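Local coordinates for oligopeptide-binding protein AppA (Bacillus subtilis, PDB 1XOC), which binds oligopeptides, including tetra- and pentapeptides but not tripeptides, for an ABC permease that can replace the Opp system in sporulation and genetic competence, at residues N241-D246 and G369-E374; V267-N272 and F362-N367; D375-V380 and A414-W419; N441-K446 and Q481-L486. All blocks are in the same frame, centred on the assembly; numbering follows the deposited sequence.

Interaction 1 of 4, residues N241-D246 and G369-E374; sequences NVPATD and GNKVRE. With ZN (zinc ion), chain F.
The ammonium group of Lys371 is gripped by Asp246 and by a water. NZ sits 2.5 Å from Asp246 OD1 on that oxygen's syn lone pair, forming a salt bridge whose unusually short length is doubtful, the lysine being modelled in two conformers. The water accepts from NZ and donates to Asp246 OD2 at 2.6 Å, tying the second carboxylate oxygen to the same ammonium; it is also hydrogen-bonded to Thr245 OG1. With CG between the backbone N and the carbonyl carbon (chi1 71°), Lys371 extends toward the 3-10 turn, its side chain crossing that of Pro243 at about a right angle, with Lys371 CE 4.0 Å from Pro243 CG. This surface contact of a family 5 solute-binding protein joins the loop after strand 240-241 to the first turn of helix 371-385, where Arg373 hydrogen-bonds the bound peptide's backbone. Replacing Asp246 with alanine would probably leave the lysine without its countercharge and the water without an acceptor. One helical turn on, Glu374 chelates a zinc ion through OE1 (2.2 Å) and OE2 (2.4 Å), and two waters also bind the metal. Glu374 OE2 also accepts a nearly straight bond from Gly369 N at 2.9 Å.

Interaction 2 of 4, residues V267-N272 and F362-N367; sequences VYIGWN and FTLKTN
Trp271 and Phe362 meet across strand 414-420, which lies between strands 265-271 and 358-367 in the mixed central sheet of this type II binding-protein fold. The two flanking strands share no hydrogen bond with each other, and their side chains reach one another over the small Ala414. From CB, the tryptophan ring leaves with CG anti to the carbonyl carbon (chi1 -53°), which lays the indole over Ile269 and Ala414. On its pyrrole side NE1 donates to Thr484 OG1, fixing the rotation of the ring. Further out, the six-membered ring rests by one face on Ile269 CG2, which is 3.7 Å from Trp271 CZ2, while Trp271 CE3 comes to 3.7 Å from Ala414 CB on that same face. At the tip, the indole turns its edge to Phe362, whose CZ lies near the indole plane, 3.9 Å from Trp271 CZ3. Phe362 rises to this point with CG between its backbone N and carbonyl carbon (chi1 66°), and its ring also meets Phe278 edge-to-face. Two residues along each strand, Leu364 continues the apolar layer and packs in turn on Ala377 and Val380 of helix 371-385. Its side chain runs at about a right angle to that of Ile269, and Leu364 CD1 stands 4.1 Å from Ile269 CG2.

Interaction 3 of 4, residues D375-V380 and A414-W419; sequences DIAVVV and AMVMGW. With ZN (zinc ion), chain J.
Val416 faces Ile376 and Ala377 where helix 371-385 packs on the central sheet. The helix is the connection of a beta-alpha-beta crossover, linking strand 358-367 to its parallel neighbour 390-396, and strand 414-420 borders 358-367 on the sheet. With chi1 at 180°, Val416 has CG1 anti to its backbone N and CG2 beside that N, and it is CG2 that meets both helical residues. On the helix, Ile376 adopts chi1 -69°, which carries CG1 beside its backbone N and presents the CG2 branch to the valine, 4.3 Å from Val416 CG2. The longer CG1-CD1 arm runs on extended (chi2 171°), and the side chain also packs against Ile296 of helix 293-300. Ala377 CB, 4.5 Å from Val416 CG2, completes a loose, wholly apolar contact; the short side chain lets the backbones come close, with 7.0 Å between Ala377 CA and Val416 CA. At the start of this helical segment, Asp375 OD1 binds a zinc ion at 2.2 Å.

Interaction 4 of 4, residues N441-K446 and Q481-L486; sequences NYVWYK and QPYTFL
One face of the Tyr445 ring is covered by Pro482: its CB lies 4.0 Å from the ring centroid, 28° off the normal, in a CH-pi contact, and its CG stands over the ring centre. Tyr445 CD1 comes closest, 3.6 Å from Pro482 CB. A water lies at the edge of the Tyr483 ring, in its plane, 2.6 Å from Tyr483 OH, which is also hydrogen-bonded to Trp419 NE1; Tyr483 CB lies over one face of the Phe485 ring. Both methyls of Val443 reach Tyr483 CE1, CG2 at 3.9 Å and CG1 at 4.0 Å, the side chains crossing at about a right angle. Pro482 links helix 463-480 to strand 483-496, and opposite it residues 441-444 form a type I beta turn. Asn441 clasps the backbone beyond that turn, OD1 accepting from Tyr445 N (3.1 Å) and ND2 donating to Tyr445 O (2.9 Å). That grip is likely to steady the backbone bearing the tyrosine ring (CG anti to the backbone N, chi1 174°), while Tyr445 OH hydrogen-bonds Asp480.

How the interactions relate
Interactions 2 and 3 lie together, their centres about 5 Å apart, on the same, helix-covered face of the sheet: Tyr268 N probably bonds Met417 O at 2.9 Å, and Thr366 OG1 probably bonds Val416 O at 2.8 Å. Interaction 4 joins the same sheet, strand 265-271 pairing with 483-496, where Ile269 N probably bonds Thr484 O at 2.8 Å. Interaction 1, its centre about 17 Å from that of interaction 2, shares helix 371-385 with interaction 3 and touches interaction 2 through Arg373 NH1, which probably bonds Asn367 OD1 at 3.0 Å. Interactions 1 to 3 supply residues to the bound peptide: Arg373 and Asn367 hydrogen-bond its backbone, and Gly418 and Trp419 pair with it in an antiparallel ladder.

Interaction 1 of 4, residues N241-D246 and G369-E374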
loop_
_atom_site.group_PDB
_atom_site.type_symbol
_atom_site.label_atom_id
_atom_site.label_comp_id
_atom_site.label_asym_id
_atom_site.label_seq_id
_atom_site.Cartn_x
_atom_site.Cartn_y
_atom_site.Cartn_z
ATOM N N ASN A 241 11.881 -7.760 -7.369
ATOM C CA ASN A 241 12.335 -7.369 -6.034
ATOM C C ASN A 241 12.855 -8.593 -5.310
ATOM O O ASN A 241 12.078 -9.388 -4.757
ATOM C CB ASN A 241 11.171 -6.749 -5.258
ATOM C CG ASN A 241 11.609 -6.085 -3.941
ATOM O OD1 ASN A 241 12.776 -6.150 -3.519
ATOM N ND2 ASN A 241 10.642 -5.438 -3.291
ATOM N N VAL A 242 14.159 -8.780 -5.359
ATOM C CA VAL A 242 14.797 -9.959 -4.801
ATOM C C VAL A 242 14.804 -9.916 -3.279
ATOM O O VAL A 242 15.279 -8.937 -2.690
ATOM C CB VAL A 242 16.277 -10.047 -5.272
ATOM C CG1 VAL A 242 16.973 -11.246 -4.671
ATOM C CG2 VAL A 242 16.332 -10.042 -6.792
ATOM N N PRO A 243 14.343 -10.988 -2.619
ATOM C CA PRO A 243 14.483 -11.047 -1.153
ATOM C C PRO A 243 15.928 -10.869 -0.701
ATOM O O PRO A 243 16.842 -11.379 -1.339
ATOM C CB PRO A 243 14.030 -12.477 -0.822
ATOM C CG PRO A 243 13.098 -12.837 -1.915
ATOM C CD PRO A 243 13.666 -12.190 -3.149
ATOM N N ALA A 244 16.139 -10.196 0.426
ATOM C CA ALA A 244 17.513 -9.944 0.906
ATOM C C ALA A 244 18.362 -11.197 1.070
ATOM O O ALA A 244 19.570 -11.178 0.808
ATOM C CB ALA A 244 17.490 -9.192 2.223
ATOM N N THR A 245 17.744 -12.288 1.521
ATOM C CA THR A 245 18.447 -13.533 1.728
ATOM C C THR A 245 19.001 -14.115 0.425
ATOM O O THR A 245 19.949 -14.889 0.458
ATOM C CB THR A 245 17.548 -14.585 2.438
ATOM O OG1 THR A 245 16.332 -14.747 1.718
ATOM C CG2 THR A 245 17.195 -14.136 3.845
ATOM N N ASP A 246 18.427 -13.715 -0.713
ATOM C CA ASP A 246 18.881 -14.184 -2.022
ATOM C C ASP A 246 19.794 -13.188 -2.762
ATOM O O ASP A 246 20.121 -13.412 -3.927
ATOM C CB ASP A 246 17.671 -14.497 -2.904
ATOM C CG ASP A 246 16.845 -15.651 -2.372
ATOM O OD1 ASP A 246 15.618 -15.502 -2.264
ATOM O OD2 ASP A 246 17.431 -16.706 -2.066
ATOM N N GLY A 369 3.578 -16.778 -1.007
ATOM C CA GLY A 369 4.636 -16.416 -1.908
ATOM C C GLY A 369 5.652 -15.485 -1.271
ATOM O O GLY A 369 6.763 -15.313 -1.792
ATOM N N ASN A 370 5.292 -14.883 -0.144
ATOM C CA ASN A 370 6.231 -14.064 0.575
ATOM C C ASN A 370 6.861 -14.988 1.602
ATOM O O ASN A 370 6.333 -15.178 2.685
ATOM C CB ASN A 370 5.546 -12.850 1.207
ATOM C CG ASN A 370 6.520 -11.841 1.766
ATOM O OD1 ASN A 370 6.329 -10.586 1.632
ATOM N ND2 ASN A 370 7.571 -12.324 2.345
ATOM N N LYS A 371 8.002 -15.546 1.240
ATOM C CA LYS A 371 8.682 -16.460 2.111
ATOM C C LYS A 371 9.204 -15.860 3.398
ATOM O O LYS A 371 9.233 -16.520 4.410
ATOM C CB LYS A 371 9.767 -17.223 1.365
ATOM C CG LYS A 371 10.974 -16.421 0.984
ATOM C CD LYS A 371 12.008 -17.269 0.215
ATOM C CE LYS A 371 13.217 -16.427 -0.204
ATOM N NZ LYS A 371 14.288 -17.181 -0.945
ATOM N N VAL A 372 9.585 -14.592 3.347
ATOM C CA VAL A 372 9.937 -13.866 4.554
ATOM C C VAL A 372 8.769 -13.842 5.551
ATOM O O VAL A 372 8.953 -14.117 6.733
ATOM C CB VAL A 372 10.391 -12.437 4.209
ATOM C CG1 VAL A 372 10.553 -11.576 5.454
ATOM C CG2 VAL A 372 11.715 -12.481 3.427
ATOM N N ARG A 373 7.566 -13.498 5.095
ATOM C CA ARG A 373 6.407 -13.415 6.002
ATOM C C ARG A 373 5.963 -14.790 6.467
ATOM O O ARG A 373 5.547 -14.927 7.617
ATOM C CB ARG A 373 5.232 -12.697 5.343
ATOM C CG ARG A 373 5.540 -11.242 5.145
ATOM C CD ARG A 373 4.379 -10.498 4.499
ATOM N NE ARG A 373 4.750 -9.129 4.107
ATOM C CZ ARG A 373 3.916 -8.322 3.470
ATOM N NH1 ARG A 373 2.681 -8.677 3.168
ATOM N NH2 ARG A 373 4.361 -7.092 3.166
ATOM N N GLU A 374 6.043 -15.771 5.592
ATOM C CA GLU A 374 5.748 -17.133 5.977
ATOM C C GLU A 374 6.681 -17.549 7.106
ATOM O O GLU A 374 6.251 -18.133 8.100
ATOM C CB GLU A 374 5.830 -18.087 4.764
ATOM C CG GLU A 374 4.845 -17.712 3.595
ATOM C CD GLU A 374 5.074 -18.522 2.323
ATOM O OE1 GLU A 374 5.981 -19.389 2.342
ATOM O OE2 GLU A 374 4.337 -18.335 1.302
HETATM ZN ZN ZN F . 5.663 -20.074 0.258
HETATM O O HOH W 1 16.824 -17.543 0.284
HETATM O O HOH W 2 3.691 -21.064 0.171
HETATM O O HOH W 3 7.121 -21.651 0.765
#

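Interaction 2 of 4, residues V267-N272 and F362-N367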
loop_
_atom_site.group_PDB
_atom_site.type_symbol
_atom_site.label_atom_id
_atom_site.label_comp_id
_atom_site.label_asym_id
_atom_site.label_seq_id
_atom_site.Cartn_x
_atom_site.Cartn_y
_atom_site.Cartn_z
ATOM N N VAL A 267 6.323 -3.428 7.761
ATOM C CA VAL A 267 5.673 -4.736 7.923
ATOM C C VAL A 267 5.306 -4.828 9.400
ATOM O O VAL A 267 6.034 -4.321 10.264
ATOM C CB VAL A 267 6.611 -5.864 7.446
ATOM C CG1 VAL A 267 6.047 -7.238 7.751
ATOM C CG2 VAL A 267 6.870 -5.705 5.936
ATOM N N TYR A 268 4.182 -5.476 9.681
ATOM C CA TYR A 268 3.575 -5.450 10.997
ATOM C C TYR A 268 2.747 -6.705 11.213
ATOM O O TYR A 268 2.460 -7.426 10.296
ATOM C CB TYR A 268 2.691 -4.209 11.144
ATOM C CG TYR A 268 1.480 -4.192 10.248
ATOM C CD1 TYR A 268 1.552 -3.722 8.963
ATOM C CD2 TYR A 268 0.263 -4.662 10.691
ATOM C CE1 TYR A 268 0.449 -3.710 8.159
ATOM C CE2 TYR A 268 -0.833 -4.666 9.893
ATOM C CZ TYR A 268 -0.745 -4.191 8.625
ATOM O OH TYR A 268 -1.840 -4.184 7.819
ATOM N N ILE A 269 2.378 -6.943 12.462
ATOM C CA ILE A 269 1.303 -7.858 12.781
ATOM C C ILE A 269 0.079 -7.077 13.175
ATOM O O ILE A 269 0.120 -6.291 14.098
ATOM C CB ILE A 269 1.687 -8.797 13.934
ATOM C CG1 ILE A 269 3.011 -9.489 13.652
ATOM C CG2 ILE A 269 0.564 -9.795 14.202
ATOM C CD1 ILE A 269 3.543 -10.276 14.818
ATOM N N GLY A 270 -1.002 -7.312 12.454
ATOM C CA GLY A 270 -2.274 -6.718 12.785
ATOM C C GLY A 270 -3.089 -7.601 13.703
ATOM O O GLY A 270 -3.415 -8.709 13.346
ATOM N N TRP A 271 -3.421 -7.076 14.876
ATOM C CA TRP A 271 -4.205 -7.804 15.864
ATOM C C TRP A 271 -5.674 -7.373 15.782
ATOM O O TRP A 271 -6.003 -6.264 16.130
ATOM C CB TRP A 271 -3.677 -7.513 17.271
ATOM C CG TRP A 271 -2.210 -7.737 17.488
ATOM C CD1 TRP A 271 -1.276 -6.796 17.749
ATOM C CD2 TRP A 271 -1.533 -8.988 17.522
ATOM N NE1 TRP A 271 -0.046 -7.376 17.907
ATOM C CE2 TRP A 271 -0.183 -8.727 17.776
ATOM C CE3 TRP A 271 -1.933 -10.309 17.355
ATOM C CZ2 TRP A 271 0.765 -9.731 17.879
ATOM C CZ3 TRP A 271 -0.989 -11.302 17.450
ATOM C CH2 TRP A 271 0.339 -11.011 17.711
ATOM N N ASN A 272 -6.539 -8.255 15.297
ATOM C CA ASN A 272 -7.933 -7.882 15.057
ATOM C C ASN A 272 -8.695 -7.753 16.367
ATOM O O ASN A 272 -8.926 -8.743 17.041
ATOM C CB ASN A 272 -8.619 -8.909 14.161
ATOM C CG ASN A 272 -9.956 -8.435 13.641
ATOM O OD1 ASN A 272 -10.527 -9.030 12.732
ATOM N ND2 ASN A 272 -10.449 -7.352 14.191
ATOM N N PHE A 362 -5.276 -18.883 18.404
ATOM C CA PHE A 362 -5.735 -18.169 17.215
ATOM C C PHE A 362 -4.942 -18.555 15.971
ATOM O O PHE A 362 -3.899 -19.189 16.049
ATOM C CB PHE A 362 -5.659 -16.648 17.430
ATOM C CG PHE A 362 -4.263 -16.117 17.570
ATOM C CD1 PHE A 362 -3.583 -15.589 16.464
ATOM C CD2 PHE A 362 -3.626 -16.133 18.800
ATOM C CE1 PHE A 362 -2.297 -15.122 16.598
ATOM C CE2 PHE A 362 -2.359 -15.675 18.944
ATOM C CZ PHE A 362 -1.683 -15.137 17.843
ATOM N N THR A 363 -5.446 -18.105 14.824
ATOM C CA THR A 363 -4.803 -18.308 13.536
ATOM C C THR A 363 -4.120 -17.013 13.048
ATOM O O THR A 363 -4.721 -15.917 13.011
ATOM C CB THR A 363 -5.814 -18.824 12.513
ATOM O OG1 THR A 363 -6.347 -20.073 12.986
ATOM C CG2 THR A 363 -5.192 -19.016 11.126
ATOM N N LEU A 364 -2.838 -17.149 12.685
ATOM C CA LEU A 364 -2.048 -16.077 12.080
ATOM C C LEU A 364 -1.907 -16.304 10.574
ATOM O O LEU A 364 -1.246 -17.257 10.117
ATOM C CB LEU A 364 -0.668 -16.040 12.717
ATOM C CG LEU A 364 0.328 -14.945 12.300
ATOM C CD1 LEU A 364 -0.174 -13.547 12.605
ATOM C CD2 LEU A 364 1.662 -15.156 12.987
ATOM N N LYS A 365 -2.504 -15.392 9.802
ATOM C CA LYS A 365 -2.472 -15.468 8.349
ATOM C C LYS A 365 -1.372 -14.602 7.747
ATOM O O LYS A 365 -1.000 -13.558 8.313
ATOM C CB LYS A 365 -3.797 -14.982 7.756
ATOM C CG LYS A 365 -4.964 -15.874 7.951
ATOM C CD LYS A 365 -6.244 -15.275 7.366
ATOM C CE LYS A 365 -7.333 -16.328 7.350
ATOM N NZ LYS A 365 -8.670 -15.811 6.932
ATOM N N THR A 366 -0.877 -15.006 6.578
ATOM C CA THR A 366 -0.077 -14.094 5.744
ATOM C C THR A 366 -0.179 -14.497 4.292
ATOM O O THR A 366 -0.830 -15.524 3.996
ATOM C CB THR A 366 1.410 -14.026 6.179
ATOM O OG1 THR A 366 1.993 -12.843 5.587
ATOM C CG2 THR A 366 2.175 -15.226 5.755
ATOM N N ASN A 367 0.445 -13.749 3.388
ATOM C CA ASN A 367 0.249 -13.985 1.959
ATOM C C ASN A 367 1.196 -14.993 1.315
ATOM O O ASN A 367 2.417 -14.915 1.485
ATOM C CB ASN A 367 0.271 -12.670 1.167
ATOM C CG ASN A 367 1.476 -11.820 1.458
ATOM O OD1 ASN A 367 1.707 -11.441 2.601
ATOM N ND2 ASN A 367 2.234 -11.493 0.412
#

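Interaction 3 of 4, residues D375-V380 and A414-W419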
loop_
_atom_site.group_PDB
_atom_site.type_symbol
_atom_site.label_atom_id
_atom_site.label_comp_id
_atom_site.label_asym_id
_atom_site.label_seq_id
_atom_site.Cartn_x
_atom_site.Cartn_y
_atom_site.Cartn_z
ATOM N N ASP A 375 7.967 -17.284 6.965
ATOM C CA ASP A 375 8.941 -17.535 8.024
ATOM C C ASP A 375 8.645 -16.758 9.316
ATOM O O ASP A 375 8.749 -17.295 10.427
ATOM C CB ASP A 375 10.352 -17.160 7.560
ATOM C CG ASP A 375 10.879 -18.070 6.471
ATOM O OD1 ASP A 375 11.921 -17.768 5.863
ATOM O OD2 ASP A 375 10.256 -19.120 6.209
ATOM N N ILE A 376 8.322 -15.489 9.191
ATOM C CA ILE A 376 7.969 -14.729 10.379
ATOM C C ILE A 376 6.811 -15.362 11.109
ATOM O O ILE A 376 6.809 -15.400 12.339
ATOM C CB ILE A 376 7.617 -13.297 10.022
ATOM C CG1 ILE A 376 8.864 -12.558 9.568
ATOM C CG2 ILE A 376 6.980 -12.575 11.234
ATOM C CD1 ILE A 376 8.576 -11.196 9.004
ATOM N N ALA A 377 5.815 -15.855 10.369
ATOM C CA ALA A 377 4.646 -16.480 11.005
ATOM C C ALA A 377 5.005 -17.711 11.835
ATOM O O ALA A 377 4.473 -17.957 12.937
ATOM C CB ALA A 377 3.589 -16.805 9.996
ATOM N N VAL A 378 5.946 -18.482 11.320
ATOM C CA VAL A 378 6.437 -19.677 12.027
ATOM C C VAL A 378 7.251 -19.255 13.259
ATOM O O VAL A 378 7.111 -19.815 14.332
ATOM C CB VAL A 378 7.268 -20.552 11.084
ATOM C CG1 VAL A 378 7.875 -21.682 11.827
ATOM C CG2 VAL A 378 6.377 -21.049 9.915
ATOM N N VAL A 379 8.046 -18.201 13.135
ATOM C CA VAL A 379 8.831 -17.723 14.269
ATOM C C VAL A 379 7.930 -17.164 15.387
ATOM O O VAL A 379 8.152 -17.421 16.572
ATOM C CB VAL A 379 9.867 -16.662 13.825
ATOM C CG1 VAL A 379 10.533 -16.032 15.046
ATOM C CG2 VAL A 379 10.943 -17.266 12.917
ATOM N N VAL A 380 6.908 -16.418 15.007
ATOM C CA VAL A 380 5.911 -15.943 15.962
ATOM C C VAL A 380 5.221 -17.127 16.649
ATOM O O VAL A 380 5.030 -17.136 17.876
ATOM C CB VAL A 380 4.884 -14.998 15.290
ATOM C CG1 VAL A 380 3.763 -14.634 16.262
ATOM C CG2 VAL A 380 5.581 -13.736 14.766
ATOM N N ALA A 414 -5.341 -12.556 13.302
ATOM C CA ALA A 414 -4.124 -11.739 13.221
ATOM C C ALA A 414 -3.499 -11.968 11.864
ATOM O O ALA A 414 -3.718 -12.997 11.254
ATOM C CB ALA A 414 -3.150 -12.093 14.325
ATOM N N MET A 415 -2.718 -11.008 11.374
ATOM C CA MET A 415 -2.029 -11.213 10.107
ATOM C C MET A 415 -0.680 -10.559 10.071
ATOM O O MET A 415 -0.490 -9.520 10.680
ATOM C CB MET A 415 -2.868 -10.720 8.944
ATOM C CG MET A 415 -3.072 -9.243 8.917
ATOM S SD MET A 415 -4.065 -8.748 7.496
ATOM C CE MET A 415 -4.410 -7.042 7.955
ATOM N N VAL A 416 0.252 -11.185 9.364
ATOM C CA VAL A 416 1.540 -10.553 9.053
ATOM C C VAL A 416 1.369 -9.853 7.714
ATOM O O VAL A 416 1.059 -10.474 6.721
ATOM C CB VAL A 416 2.687 -11.584 8.977
ATOM C CG1 VAL A 416 4.002 -10.857 8.648
ATOM C CG2 VAL A 416 2.793 -12.391 10.265
ATOM N N MET A 417 1.570 -8.527 7.673
ATOM C CA MET A 417 1.117 -7.739 6.515
ATOM C C MET A 417 2.005 -6.532 6.388
ATOM O O MET A 417 2.763 -6.250 7.305
ATOM C CB MET A 417 -0.327 -7.319 6.697
ATOM C CG MET A 417 -1.050 -6.675 5.530
ATOM S SD MET A 417 -0.827 -7.421 3.934
ATOM C CE MET A 417 -1.326 -9.098 4.221
ATOM N N GLY A 418 1.976 -5.895 5.225
ATOM C CA GLY A 418 2.641 -4.609 5.091
ATOM C C GLY A 418 1.766 -3.504 4.545
ATOM O O GLY A 418 0.766 -3.751 3.883
ATOM N N TRP A 419 2.192 -2.270 4.803
ATOM C CA TRP A 419 1.664 -1.064 4.126
ATOM C C TRP A 419 2.699 -0.470 3.181
ATOM O O TRP A 419 3.843 -0.332 3.552
ATOM C CB TRP A 419 1.307 0.032 5.151
ATOM C CG TRP A 419 0.025 -0.232 5.904
ATOM C CD1 TRP A 419 -0.121 -0.428 7.251
ATOM C CD2 TRP A 419 -1.294 -0.312 5.349
ATOM N NE1 TRP A 419 -1.442 -0.653 7.558
ATOM C CE2 TRP A 419 -2.183 -0.601 6.412
ATOM C CE3 TRP A 419 -1.799 -0.184 4.074
ATOM C CZ2 TRP A 419 -3.554 -0.719 6.227
ATOM C CZ3 TRP A 419 -3.180 -0.319 3.886
ATOM C CH2 TRP A 419 -4.024 -0.610 4.954
HETATM ZN ZN ZN J . 12.272 -19.432 4.416
#

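Interaction 4 of 4, residues N441-K446 and Q481-L486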
loop_
_atom_site.group_PDB
_atom_site.type_symbol
_atom_site.label_atom_id
_atom_site.label_comp_id
_atom_site.label_asym_id
_atom_site.label_seq_id
_atom_site.Cartn_x
_atom_site.Cartn_y
_atom_site.Cartn_z
ATOM N N ASN A 441 -9.084 0.680 8.484
ATOM C CA ASN A 441 -8.843 0.332 9.902
ATOM C C ASN A 441 -9.364 -1.087 10.119
ATOM O O ASN A 441 -10.340 -1.321 10.848
ATOM C CB ASN A 441 -9.476 1.370 10.845
ATOM C CG ASN A 441 -9.054 1.216 12.319
ATOM O OD1 ASN A 441 -8.522 0.187 12.735
ATOM N ND2 ASN A 441 -9.307 2.266 13.100
ATOM N N TYR A 442 -8.631 -2.024 9.530
ATOM C CA TYR A 442 -9.035 -3.416 9.461
ATOM C C TYR A 442 -8.998 -4.077 10.809
ATOM O O TYR A 442 -9.628 -5.119 10.976
ATOM C CB TYR A 442 -8.092 -4.189 8.548
ATOM C CG TYR A 442 -7.989 -3.698 7.121
ATOM C CD1 TYR A 442 -9.090 -3.233 6.425
ATOM C CD2 TYR A 442 -6.759 -3.704 6.461
ATOM C CE1 TYR A 442 -8.989 -2.811 5.092
ATOM C CE2 TYR A 442 -6.653 -3.292 5.136
ATOM C CZ TYR A 442 -7.760 -2.841 4.460
ATOM O OH TYR A 442 -7.645 -2.433 3.136
ATOM N N VAL A 443 -8.222 -3.535 11.746
ATOM C CA VAL A 443 -8.049 -4.171 13.071
ATOM C C VAL A 443 -8.986 -3.636 14.160
ATOM O O VAL A 443 -8.877 -4.030 15.335
ATOM C CB VAL A 443 -6.574 -4.090 13.568
ATOM C CG1 VAL A 443 -5.639 -4.907 12.657
ATOM C CG2 VAL A 443 -6.110 -2.624 13.691
ATOM N N TRP A 444 -9.897 -2.732 13.789
ATOM C CA TRP A 444 -10.886 -2.219 14.732
ATOM C C TRP A 444 -10.284 -1.470 15.918
ATOM O O TRP A 444 -10.761 -1.565 17.051
ATOM C CB TRP A 444 -11.805 -3.353 15.192
ATOM C CG TRP A 444 -12.729 -3.784 14.125
ATOM C CD1 TRP A 444 -12.398 -4.337 12.910
ATOM C CD2 TRP A 444 -14.135 -3.639 14.132
ATOM N NE1 TRP A 444 -13.537 -4.579 12.179
ATOM C CE2 TRP A 444 -14.619 -4.147 12.902
ATOM C CE3 TRP A 444 -15.052 -3.132 15.070
ATOM C CZ2 TRP A 444 -15.978 -4.162 12.585
ATOM C CZ3 TRP A 444 -16.410 -3.146 14.754
ATOM C CH2 TRP A 444 -16.857 -3.656 13.517
ATOM N N TYR A 445 -9.269 -0.677 15.623
ATOM C CA TYR A 445 -8.627 0.166 16.612
ATOM C C TYR A 445 -9.406 1.453 16.855
ATOM O O TYR A 445 -9.782 2.152 15.932
ATOM C CB TYR A 445 -7.220 0.519 16.125
ATOM C CG TYR A 445 -6.511 1.511 17.003
ATOM C CD1 TYR A 445 -6.183 1.200 18.295
ATOM C CD2 TYR A 445 -6.162 2.764 16.524
ATOM C CE1 TYR A 445 -5.512 2.116 19.103
ATOM C CE2 TYR A 445 -5.477 3.668 17.300
ATOM C CZ TYR A 445 -5.151 3.340 18.586
ATOM O OH TYR A 445 -4.485 4.260 19.357
ATOM N N LYS A 446 -9.638 1.773 18.127
ATOM C CA LYS A 446 -10.248 3.042 18.498
ATOM C C LYS A 446 -9.649 3.622 19.768
ATOM O O LYS A 446 -9.784 3.039 20.847
ATOM C CB LYS A 446 -11.748 2.888 18.710
ATOM C CG LYS A 446 -12.368 4.138 19.336
ATOM C CD LYS A 446 -13.843 4.235 19.073
ATOM C CE LYS A 446 -14.375 5.580 19.501
ATOM N NZ LYS A 446 -15.835 5.679 19.267
ATOM N N GLN A 481 -0.380 -0.156 20.779
ATOM C CA GLN A 481 0.017 -1.345 20.043
ATOM C C GLN A 481 -1.160 -1.966 19.278
ATOM O O GLN A 481 -1.430 -3.160 19.423
ATOM C CB GLN A 481 0.649 -2.387 20.968
ATOM C CG GLN A 481 1.991 -1.956 21.566
ATOM C CD GLN A 481 3.105 -1.912 20.537
ATOM O OE1 GLN A 481 3.579 -2.966 20.093
ATOM N NE2 GLN A 481 3.554 -0.706 20.180
ATOM N N PRO A 482 -1.828 -1.178 18.409
ATOM C CA PRO A 482 -2.860 -1.803 17.588
ATOM C C PRO A 482 -2.233 -2.835 16.635
ATOM O O PRO A 482 -2.890 -3.807 16.226
ATOM C CB PRO A 482 -3.449 -0.628 16.828
ATOM C CG PRO A 482 -2.339 0.407 16.794
ATOM C CD PRO A 482 -1.656 0.256 18.102
ATOM N N TYR A 483 -0.967 -2.595 16.299
ATOM C CA TYR A 483 -0.110 -3.535 15.601
ATOM C C TYR A 483 1.117 -3.807 16.470
ATOM O O TYR A 483 1.485 -2.974 17.302
ATOM C CB TYR A 483 0.469 -2.938 14.309
ATOM C CG TYR A 483 -0.456 -2.433 13.216
ATOM C CD1 TYR A 483 -1.784 -2.804 13.115
ATOM C CD2 TYR A 483 0.041 -1.567 12.238
ATOM C CE1 TYR A 483 -2.583 -2.354 12.063
ATOM C CE2 TYR A 483 -0.757 -1.109 11.178
ATOM C CZ TYR A 483 -2.048 -1.502 11.087
ATOM O OH TYR A 483 -2.809 -1.021 10.040
ATOM N N THR A 484 1.754 -4.956 16.227
ATOM C CA THR A 484 3.158 -5.140 16.526
ATOM C C THR A 484 3.925 -4.707 15.286
ATOM O O THR A 484 3.837 -5.331 14.226
ATOM C CB THR A 484 3.497 -6.602 16.919
ATOM O OG1 THR A 484 2.823 -6.902 18.132
ATOM C CG2 THR A 484 4.924 -6.791 17.126
ATOM N N PHE A 485 4.677 -3.632 15.409
ATOM C CA PHE A 485 5.452 -3.149 14.296
ATOM C C PHE A 485 6.669 -4.043 14.175
ATOM O O PHE A 485 7.318 -4.326 15.173
ATOM C CB PHE A 485 5.819 -1.670 14.518
ATOM C CG PHE A 485 4.617 -0.777 14.559
ATOM C CD1 PHE A 485 4.036 -0.428 15.783
ATOM C CD2 PHE A 485 4.023 -0.341 13.392
ATOM C CE1 PHE A 485 2.883 0.356 15.827
ATOM C CE2 PHE A 485 2.887 0.437 13.430
ATOM C CZ PHE A 485 2.318 0.793 14.647
ATOM N N LEU A 486 6.982 -4.520 12.965
ATOM C CA LEU A 486 8.065 -5.485 12.791
ATOM C C LEU A 486 9.332 -4.855 12.222
ATOM O O LEU A 486 10.349 -4.833 12.897
ATOM C CB LEU A 486 7.599 -6.712 11.975
ATOM C CG LEU A 486 6.554 -7.663 12.613
ATOM C CD1 LEU A 486 6.156 -8.704 11.574
ATOM C CD2 LEU A 486 7.029 -8.296 13.911
HETATM O O HOH W 4 -5.400 -1.131 10.014
#